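Iron dependent repressor (Sulfolobus solfataricus, PDB 2X4H) probably acts as a metal-responsive, DNA-binding transcriptional repressor of the DtxR/MntR family, carrying zinc in this crystal. Local coordinates at residues 84-89 with 103-109; 79-83 with 135-139; 26-32 with 66-70. All blocks are in the same frame, centred on the assembly; numbering follows the deposited sequence.

Contacts 1 and 2 both build on helix 72-94 within the metal-binding and dimerisation part of the chain, their centres about 11 Å apart. They touch directly: Arg86 NH1 lies 2.5 Å from Glu136 O, and Ile137 packs on Arg86 and Val87. Contact 1 holds the zinc pair, and contact 2 lays the C-terminal tail on the preceding turns of the same helix, with the side chain of Ile137 about 8 Å from a zinc ion. Contact 3 stands apart in the N-terminal DNA-binding part, its centre about 29 Å from that of contact 1 and about 22 Å from that of contact 2; strand 67-70 leads directly into helix 72-94.

Contact 1: residues 84-89 with 103-109; sequences AHRVIE and CEYSKQF. With ZN (zinc ion), chain M; ZN (zinc ion), chain N.
His85, Glu89 and Cys103 bring helix 72-94 and helix 99-107 together around a zinc ion. His85 NE2 binds the metal at 1.9 Å, Cys103 SG at 2.2 Å and Glu89 OE2 at 2.1 Å, with a water as fourth ligand. Glu89 OE1 binds a second zinc ion at 1.9 Å, making a carboxylate-bridged two-zinc site, consistent with metal sensing in the DtxR/MntR family; Cys131 and His133 complete the second site, and the same water lies between the metals. Cys103 SG sits at the edge of the imidazole, as does Cys103 O, while Glu89 CG lies over one ring face.

Among the polar contacts, Ser106 OG donates to His85 O at 3.0 Å, in the carbonyl plane and on a lone pair; Glu89 N also donates to this oxygen. With OG anti to the backbone N (chi1 -180°), the hydroxyl reaches across to the facing helix. His85 ND1 is hydrogen-bonded to Asp110; together with the zinc bond at NE2, this probably holds the ring's rotation.

Ile88 lays its CG2 methyl against the Ser106 hydroxyl, 3.4 Å from OG. The apolar contact is Ile88 CD1 on Phe109 CE1, at 3.8 Å.

The axes of the two helical segments come within 9.1 Å, their N-to-C directions 128° apart. Helix 115-124 packs against Ala84 and Val87, and Ile117 of the second subunit on Phe109.

Contact 2: residues 79-83 with 135-139; sequences NYLIK and LEIPL
The C-terminal tail of the metal-binding and dimerisation part, residues 135-139, runs as an irregular strip along the middle of helix 72-94, and Pro138 is the residue that seats it there. Pro138 sends its CB toward the helix, and its ring meets the turn from Asn79 to Lys83. Its CD is pressed against Ile82 CG2 at 3.4 Å, closer than carbons usually pack, and the two side chains cross at about a right angle. Ile82 presents this methyl because CG2 stands anti to the backbone N while CG1 (chi1 -75°) lies beside it. Farther round the ring, CB and CG reach Asn79: Pro138 CB is 4.0 Å from Asn79 CB, and Pro138 CG is 3.8 Å from Asn79 O, a carbonyl already engaged by Lys83 N in the helix.

Lys83 covers the next part of the tail. Its chain is fully extended, with CG anti to the backbone N (chi1 -175°), which carries the methylenes alongside the backbone of Pro138 and Leu139; CD is 3.6 Å from Pro138 O. Lys83 NZ lies close to the terminal residue, 3.0 Å from Leu139 C and 3.3 Å from Leu139 O, but the angle is too poor for a hydrogen bond. The ammonium forms a salt bridge with Asp119 and a cation-pi contact with Tyr122, both on helix 115-124, so this buried charge is probably balanced chiefly from there.

Ile137, the residue before Pro138, packs on Arg86, Val87 and Ile90 of the helix and on Tyr122. The tail thus joins helix 72-94 to helix 115-124, and Phe16 of helix 13-27 touches Ile82. Within the contact itself, Lys83 CG meets Ile137 CG2 at 4.2 Å.

Contact 3: residues 26-32 with 66-70; sequences NDSGEGA and DGVWI
Asn26 fastens the end of helix 13-27 to strand 67-70 of the two-stranded antiparallel sheet, the wing of a winged helix-turn-helix domain. Its OD1 accepts from Ile70 N at 2.7 Å, while ND2 donates to Val68 O at 3.0 Å in a nearly straight bond (173°), on a carbonyl lone pair. The second N-H goes to Glu30 O, so three bonds fix the amide's rotation. Asn26 CG stands beside the backbone N and anti to the carbonyl carbon (chi1 -63°), which brings the amide to the strand and along the Trp69 face. An alanine here would lose all three bonds and would probably leave Ile70 N without its acceptor and the loop after the helix less firmly tied to the strand.

A single antiparallel bridge follows: Ala32 N donates to Val68 O, which thus has two donors, and Val68 N donates to Ala32 O at 2.7 Å. Gly31 N adds a weak bond to Asp66 OD2.

The indole of Trp69 turns one face to the loop. Asn26 ND2 sits 3.4 Å above that face, near the rim, with the amide plane only 21° from the ring plane. Glu30 O and Gly31 CA lie over the same face. Gly29, at positive phi, closes the helix in a Schellman motif. Ala32 and Val68 continue inward onto Ile22 of helix 13-27. The CH-pi contact places Gly31 CA 3.9 Å from the centroid of the Trp69 five-membered ring.

Contact 1: residues 84-89 with 103-109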
loop_
_atom_site.group_PDB
_atom_site.type_symbol
_atom_site.label_atom_id
_atom_site.label_comp_id
_atom_site.label_asym_id
_atom_site.label_seq_id
_atom_site.Cartn_x
_atom_site.Cartn_y
_atom_site.Cartn_z
ATOM N N ALA C 84 13.324 0.073 18.523
ATOM C CA ALA C 84 13.655 -1.305 18.124
ATOM C C ALA C 84 15.116 -1.441 17.689
ATOM O O ALA C 84 15.792 -2.365 18.120
ATOM C CB ALA C 84 12.702 -1.827 17.011
ATOM N N HIS C 85 15.590 -0.512 16.866
ATOM C CA HIS C 85 16.953 -0.533 16.365
ATOM C C HIS C 85 17.940 -0.491 17.541
ATOM O O HIS C 85 18.838 -1.332 17.660
ATOM C CB HIS C 85 17.203 0.643 15.375
ATOM C CG HIS C 85 18.641 0.801 14.974
ATOM N ND1 HIS C 85 19.273 -0.064 14.099
ATOM C CD2 HIS C 85 19.592 1.674 15.400
ATOM C CE1 HIS C 85 20.541 0.298 13.976
ATOM N NE2 HIS C 85 20.768 1.329 14.780
ATOM N N ARG C 86 17.718 0.448 18.448
ATOM C CA ARG C 86 18.666 0.749 19.504
ATOM C C ARG C 86 18.618 -0.246 20.681
ATOM O O ARG C 86 19.663 -0.592 21.261
ATOM C CB ARG C 86 18.434 2.203 19.942
ATOM C CG ARG C 86 18.846 3.187 18.863
ATOM C CD ARG C 86 18.551 4.650 19.176
ATOM N NE ARG C 86 18.951 5.472 18.036
ATOM C CZ ARG C 86 18.694 6.768 17.870
ATOM N NH1 ARG C 86 17.991 7.467 18.741
ATOM N NH2 ARG C 86 19.108 7.365 16.769
ATOM N N VAL C 87 17.428 -0.731 21.029
ATOM C CA VAL C 87 17.324 -1.809 22.002
ATOM C C VAL C 87 18.022 -3.079 21.489
ATOM O O VAL C 87 18.784 -3.705 22.225
ATOM C CB VAL C 87 15.860 -2.085 22.376
ATOM C CG1 VAL C 87 15.737 -3.370 23.190
ATOM C CG2 VAL C 87 15.268 -0.870 23.127
ATOM N N ILE C 88 17.787 -3.459 20.234
ATOM C CA ILE C 88 18.503 -4.594 19.651
ATOM C C ILE C 88 20.018 -4.366 19.684
ATOM O O ILE C 88 20.757 -5.262 20.074
ATOM C CB ILE C 88 18.025 -4.910 18.222
ATOM C CG1 ILE C 88 16.716 -5.701 18.268
ATOM C CG2 ILE C 88 19.058 -5.775 17.481
ATOM C CD1 ILE C 88 15.955 -5.666 16.984
ATOM N N GLU C 89 20.482 -3.168 19.335
ATOM C CA GLU C 89 21.911 -2.896 19.368
ATOM C C GLU C 89 22.524 -3.218 20.719
ATOM O O GLU C 89 23.614 -3.769 20.781
ATOM C CB GLU C 89 22.226 -1.429 19.092
ATOM C CG GLU C 89 22.027 -1.007 17.696
ATOM C CD GLU C 89 22.744 0.291 17.360
ATOM O OE1 GLU C 89 22.848 1.201 18.236
ATOM O OE2 GLU C 89 23.161 0.406 16.179
ATOM N N CYS C 103 25.115 -2.343 14.645
ATOM C CA CYS C 103 24.257 -1.385 13.980
ATOM C C CYS C 103 23.770 -1.953 12.634
ATOM O O CYS C 103 22.580 -1.933 12.342
ATOM C CB CYS C 103 25.006 -0.058 13.777
ATOM S SG CYS C 103 23.935 1.309 13.275
ATOM N N GLU C 104 24.710 -2.495 11.855
ATOM C CA GLU C 104 24.431 -3.045 10.527
ATOM C C GLU C 104 23.518 -4.269 10.610
ATOM O O GLU C 104 22.552 -4.382 9.881
ATOM C CB GLU C 104 25.746 -3.399 9.816
ATOM C CG GLU C 104 26.612 -2.180 9.476
ATOM C CD GLU C 104 28.097 -2.500 9.260
ATOM O OE1 GLU C 104 28.885 -1.540 9.092
ATOM O OE2 GLU C 104 28.491 -3.694 9.267
ATOM N N TYR C 105 23.810 -5.168 11.538
ATOM C CA TYR C 105 22.971 -6.344 11.715
ATOM C C TYR C 105 21.570 -5.985 12.156
ATOM O O TYR C 105 20.604 -6.556 11.666
ATOM C CB TYR C 105 23.545 -7.257 12.783
ATOM C CG TYR C 105 24.698 -8.157 12.406
ATOM C CD1 TYR C 105 25.076 -8.386 11.092
ATOM C CD2 TYR C 105 25.386 -8.825 13.410
ATOM C CE1 TYR C 105 26.135 -9.261 10.791
ATOM C CE2 TYR C 105 26.411 -9.684 13.126
ATOM C CZ TYR C 105 26.790 -9.904 11.824
ATOM O OH TYR C 105 27.837 -10.778 11.592
ATOM N N SER C 106 21.469 -5.085 13.140
ATOM C CA SER C 106 20.159 -4.668 13.639
ATOM C C SER C 106 19.244 -4.172 12.492
ATOM O O SER C 106 18.041 -4.492 12.445
ATOM C CB SER C 106 20.336 -3.604 14.739
ATOM O OG SER C 106 19.080 -3.169 15.264
ATOM N N LYS C 107 19.812 -3.431 11.542
ATOM C CA LYS C 107 19.004 -2.876 10.446
ATOM C C LYS C 107 18.381 -3.972 9.579
ATOM O O LYS C 107 17.322 -3.764 8.994
ATOM C CB LYS C 107 19.799 -1.893 9.570
ATOM C CG LYS C 107 20.030 -0.536 10.223
ATOM C CD LYS C 107 20.739 0.447 9.281
ATOM C CE LYS C 107 21.015 1.768 9.988
ATOM N NZ LYS C 107 22.331 2.353 9.613
ATOM N N GLN C 108 18.993 -5.151 9.539
ATOM C CA GLN C 108 18.437 -6.252 8.747
ATOM C C GLN C 108 17.154 -6.883 9.304
ATOM O O GLN C 108 16.507 -7.631 8.603
ATOM C CB GLN C 108 19.505 -7.340 8.526
ATOM C CG GLN C 108 20.649 -6.874 7.636
ATOM C CD GLN C 108 21.756 -7.888 7.510
ATOM O OE1 GLN C 108 21.509 -9.067 7.237
ATOM N NE2 GLN C 108 23.002 -7.432 7.693
ATOM N N PHE C 109 16.783 -6.621 10.553
ATOM C CA PHE C 109 15.545 -7.208 11.094
ATOM C C PHE C 109 14.794 -6.384 12.153
ATOM O O PHE C 109 13.660 -6.729 12.496
ATOM C CB PHE C 109 15.817 -8.622 11.642
ATOM C CG PHE C 109 16.765 -8.663 12.803
ATOM C CD1 PHE C 109 16.289 -8.740 14.112
ATOM C CD2 PHE C 109 18.145 -8.667 12.591
ATOM C CE1 PHE C 109 17.176 -8.778 15.207
ATOM C CE2 PHE C 109 19.034 -8.703 13.669
ATOM C CZ PHE C 109 18.547 -8.759 14.981
HETATM ZN ZN ZN M . 22.591 1.947 14.891
HETATM ZN ZN ZN N . 23.221 3.010 17.819
HETATM O O HOH W 1 21.909 3.818 15.876
#

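Contact 2: residues 79-83 with 135-139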
loop_
_atom_site.group_PDB
_atom_site.type_symbol
_atom_site.label_atom_id
_atom_site.label_comp_id
_atom_site.label_asym_id
_atom_site.label_seq_id
_atom_site.Cartn_x
_atom_site.Cartn_y
_atom_site.Cartn_z
ATOM N N ASN C 79 9.257 6.478 16.330
ATOM C CA ASN C 79 9.868 6.212 17.637
ATOM C C ASN C 79 9.977 4.708 17.876
ATOM O O ASN C 79 10.983 4.219 18.376
ATOM C CB ASN C 79 9.069 6.862 18.760
ATOM C CG ASN C 79 9.233 8.356 18.796
ATOM O OD1 ASN C 79 10.110 8.914 18.143
ATOM N ND2 ASN C 79 8.387 9.018 19.569
ATOM N N TYR C 80 8.947 3.975 17.469
ATOM C CA TYR C 80 8.948 2.559 17.731
ATOM C C TYR C 80 10.083 1.849 16.952
ATOM O O TYR C 80 10.767 0.971 17.511
ATOM C CB TYR C 80 7.582 1.924 17.476
ATOM C CG TYR C 80 7.735 0.460 17.526
ATOM C CD1 TYR C 80 8.037 -0.185 18.734
ATOM C CD2 TYR C 80 7.703 -0.298 16.357
ATOM C CE1 TYR C 80 8.268 -1.563 18.769
ATOM C CE2 TYR C 80 7.922 -1.680 16.384
ATOM C CZ TYR C 80 8.191 -2.302 17.581
ATOM O OH TYR C 80 8.373 -3.661 17.566
ATOM N N LEU C 81 10.338 2.250 15.708
ATOM C CA LEU C 81 11.491 1.681 14.986
ATOM C C LEU C 81 12.861 2.113 15.585
ATOM O O LEU C 81 13.831 1.341 15.585
ATOM C CB LEU C 81 11.423 2.012 13.503
ATOM C CG LEU C 81 12.529 1.518 12.574
ATOM C CD1 LEU C 81 12.894 0.086 12.888
ATOM C CD2 LEU C 81 12.058 1.639 11.111
ATOM N N ILE C 82 12.931 3.340 16.089
ATOM C CA ILE C 82 14.155 3.867 16.687
ATOM C C ILE C 82 14.456 3.091 17.947
ATOM O O ILE C 82 15.586 2.655 18.159
ATOM C CB ILE C 82 14.043 5.372 16.982
ATOM C CG1 ILE C 82 14.160 6.181 15.673
ATOM C CG2 ILE C 82 15.117 5.802 18.017
ATOM C CD1 ILE C 82 13.800 7.673 15.769
ATOM N N LYS C 83 13.428 2.898 18.766
ATOM C CA LYS C 83 13.488 2.056 19.954
ATOM C C LYS C 83 13.906 0.634 19.576
ATOM O O LYS C 83 14.756 0.043 20.221
ATOM C CB LYS C 83 12.117 2.064 20.660
ATOM C CG LYS C 83 12.063 1.317 21.987
ATOM C CD LYS C 83 10.731 1.409 22.735
ATOM C CE LYS C 83 10.855 0.675 24.077
ATOM N NZ LYS C 83 9.638 0.701 24.952
ATOM N N LEU C 135 22.928 7.668 21.185
ATOM C CA LEU C 135 21.699 8.292 20.713
ATOM C C LEU C 135 20.511 7.774 21.522
ATOM O O LEU C 135 20.518 6.629 21.965
ATOM C CB LEU C 135 21.535 8.046 19.223
ATOM C CG LEU C 135 22.707 8.464 18.302
ATOM C CD1 LEU C 135 22.537 7.838 16.892
ATOM C CD2 LEU C 135 22.907 9.994 18.221
ATOM N N GLU C 136 19.509 8.630 21.726
ATOM C CA GLU C 136 18.388 8.392 22.655
ATOM C C GLU C 136 17.465 7.275 22.260
ATOM O O GLU C 136 17.119 7.128 21.096
ATOM C CB GLU C 136 17.515 9.634 22.803
ATOM C CG GLU C 136 17.684 10.350 24.093
ATOM C CD GLU C 136 17.025 11.710 24.097
ATOM O OE1 GLU C 136 15.863 11.813 23.649
ATOM O OE2 GLU C 136 17.681 12.675 24.540
ATOM N N ILE C 137 17.000 6.535 23.252
ATOM C CA ILE C 137 16.067 5.460 23.030
ATOM C C ILE C 137 14.708 5.931 23.500
ATOM O O ILE C 137 14.541 6.204 24.646
ATOM C CB ILE C 137 16.518 4.200 23.793
ATOM C CG1 ILE C 137 17.839 3.695 23.224
ATOM C CG2 ILE C 137 15.456 3.103 23.742
ATOM C CD1 ILE C 137 18.433 2.439 23.962
ATOM N N PRO C 138 13.727 6.055 22.603
ATOM C CA PRO C 138 12.379 6.409 23.085
ATOM C C PRO C 138 11.839 5.396 24.110
ATOM O O PRO C 138 12.333 4.251 24.170
ATOM C CB PRO C 138 11.545 6.369 21.810
ATOM C CG PRO C 138 12.501 6.729 20.730
ATOM C CD PRO C 138 13.805 6.085 21.131
ATOM N N LEU C 139 10.847 5.793 24.907
ATOM C CA LEU C 139 10.306 4.908 25.955
ATOM C C LEU C 139 9.591 3.685 25.379
ATOM O O LEU C 139 8.550 3.798 24.728
ATOM C CB LEU C 139 9.350 5.674 26.881
ATOM C CG LEU C 139 9.928 6.256 28.183
ATOM C CD1 LEU C 139 11.401 6.649 28.033
ATOM C CD2 LEU C 139 9.081 7.451 28.648
#

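Contact 3: residues 26-32 with 66-70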
loop_
_atom_site.group_PDB
_atom_site.type_symbol
_atom_site.label_atom_id
_atom_site.label_comp_id
_atom_site.label_asym_id
_atom_site.label_seq_id
_atom_site.Cartn_x
_atom_site.Cartn_y
_atom_site.Cartn_z
ATOM N N ASN C 26 7.344 19.241 8.636
ATOM C CA ASN C 26 6.267 19.421 9.615
ATOM C C ASN C 26 6.771 20.049 10.936
ATOM O O ASN C 26 6.126 20.931 11.469
ATOM C CB ASN C 26 5.575 18.102 9.965
ATOM C CG ASN C 26 4.870 17.428 8.790
ATOM O OD1 ASN C 26 4.402 16.294 8.948
ATOM N ND2 ASN C 26 4.800 18.083 7.619
ATOM N N ASP C 27 7.914 19.592 11.446
ATOM C CA ASP C 27 8.537 20.184 12.657
ATOM C C ASP C 27 8.754 21.684 12.485
ATOM O O ASP C 27 8.705 22.439 13.448
ATOM C CB ASP C 27 9.900 19.536 12.987
ATOM C CG ASP C 27 9.771 18.177 13.662
ATOM O OD1 ASP C 27 8.671 17.828 14.132
ATOM O OD2 ASP C 27 10.783 17.449 13.715
ATOM N N SER C 28 8.997 22.087 11.242
ATOM C CA SER C 28 9.270 23.474 10.872
ATOM C C SER C 28 7.989 24.300 10.602
ATOM O O SER C 28 8.085 25.471 10.260
ATOM C CB SER C 28 10.164 23.480 9.614
ATOM O OG SER C 28 11.335 24.239 9.814
ATOM N N GLY C 29 6.807 23.700 10.739
ATOM C CA GLY C 29 5.541 24.420 10.557
ATOM C C GLY C 29 4.949 24.419 9.145
ATOM O O GLY C 29 4.054 25.212 8.845
ATOM N N GLU C 30 5.418 23.536 8.272
ATOM C CA GLU C 30 4.848 23.430 6.918
ATOM C C GLU C 30 4.625 21.981 6.466
ATOM O O GLU C 30 5.259 21.072 6.971
ATOM C CB GLU C 30 5.727 24.170 5.900
ATOM C CG GLU C 30 7.226 23.885 6.010
ATOM C CD GLU C 30 8.028 24.477 4.850
ATOM O OE1 GLU C 30 7.804 24.071 3.687
ATOM O OE2 GLU C 30 8.894 25.338 5.110
ATOM N N GLY C 31 3.718 21.784 5.512
ATOM C CA GLY C 31 3.442 20.454 4.954
ATOM C C GLY C 31 4.543 20.020 4.008
ATOM O O GLY C 31 5.115 20.839 3.298
ATOM N N ALA C 32 4.858 18.732 4.006
ATOM C CA ALA C 32 5.888 18.198 3.111
ATOM C C ALA C 32 5.291 18.023 1.716
ATOM O O ALA C 32 4.426 17.162 1.528
ATOM C CB ALA C 32 6.391 16.863 3.624
ATOM N N ASP C 66 -1.761 21.695 1.800
ATOM C CA ASP C 66 -0.467 22.247 2.191
ATOM C C ASP C 66 0.681 21.299 1.836
ATOM O O ASP C 66 1.828 21.725 1.712
ATOM C CB ASP C 66 -0.482 22.451 3.727
ATOM C CG ASP C 66 0.579 23.440 4.222
ATOM O OD1 ASP C 66 1.250 24.086 3.382
ATOM O OD2 ASP C 66 0.725 23.588 5.459
ATOM N N GLY C 67 0.351 20.014 1.695
ATOM C CA GLY C 67 1.328 18.943 1.551
ATOM C C GLY C 67 1.034 17.804 2.522
ATOM O O GLY C 67 -0.082 17.650 3.031
ATOM N N VAL C 68 2.054 17.014 2.803
ATOM C CA VAL C 68 1.899 15.821 3.618
ATOM C C VAL C 68 2.260 16.118 5.081
ATOM O O VAL C 68 3.249 16.787 5.365
ATOM C CB VAL C 68 2.761 14.687 3.039
ATOM C CG1 VAL C 68 2.477 13.360 3.750
ATOM C CG2 VAL C 68 2.521 14.584 1.525
ATOM N N TRP C 69 1.425 15.637 5.995
ATOM C CA TRP C 69 1.650 15.803 7.421
ATOM C C TRP C 69 1.658 14.436 8.097
ATOM O O TRP C 69 0.833 13.564 7.779
ATOM C CB TRP C 69 0.572 16.695 8.070
ATOM C CG TRP C 69 0.603 18.135 7.651
ATOM C CD1 TRP C 69 -0.036 18.680 6.584
ATOM C CD2 TRP C 69 1.285 19.223 8.304
ATOM N NE1 TRP C 69 0.202 20.030 6.526
ATOM C CE2 TRP C 69 1.016 20.389 7.562
ATOM C CE3 TRP C 69 2.099 19.321 9.435
ATOM C CZ2 TRP C 69 1.534 21.636 7.905
ATOM C CZ3 TRP C 69 2.618 20.563 9.777
ATOM C CH2 TRP C 69 2.327 21.703 9.019
ATOM N N ILE C 70 2.575 14.258 9.047
ATOM C CA ILE C 70 2.660 13.001 9.793
ATOM C C ILE C 70 1.551 12.925 10.851
ATOM O O ILE C 70 1.313 13.872 11.557
ATOM C CB ILE C 70 4.063 12.832 10.432
ATOM C CG1 ILE C 70 4.243 11.406 10.962
ATOM C CG2 ILE C 70 4.307 13.850 11.545
ATOM C CD1 ILE C 70 5.657 11.092 11.350
#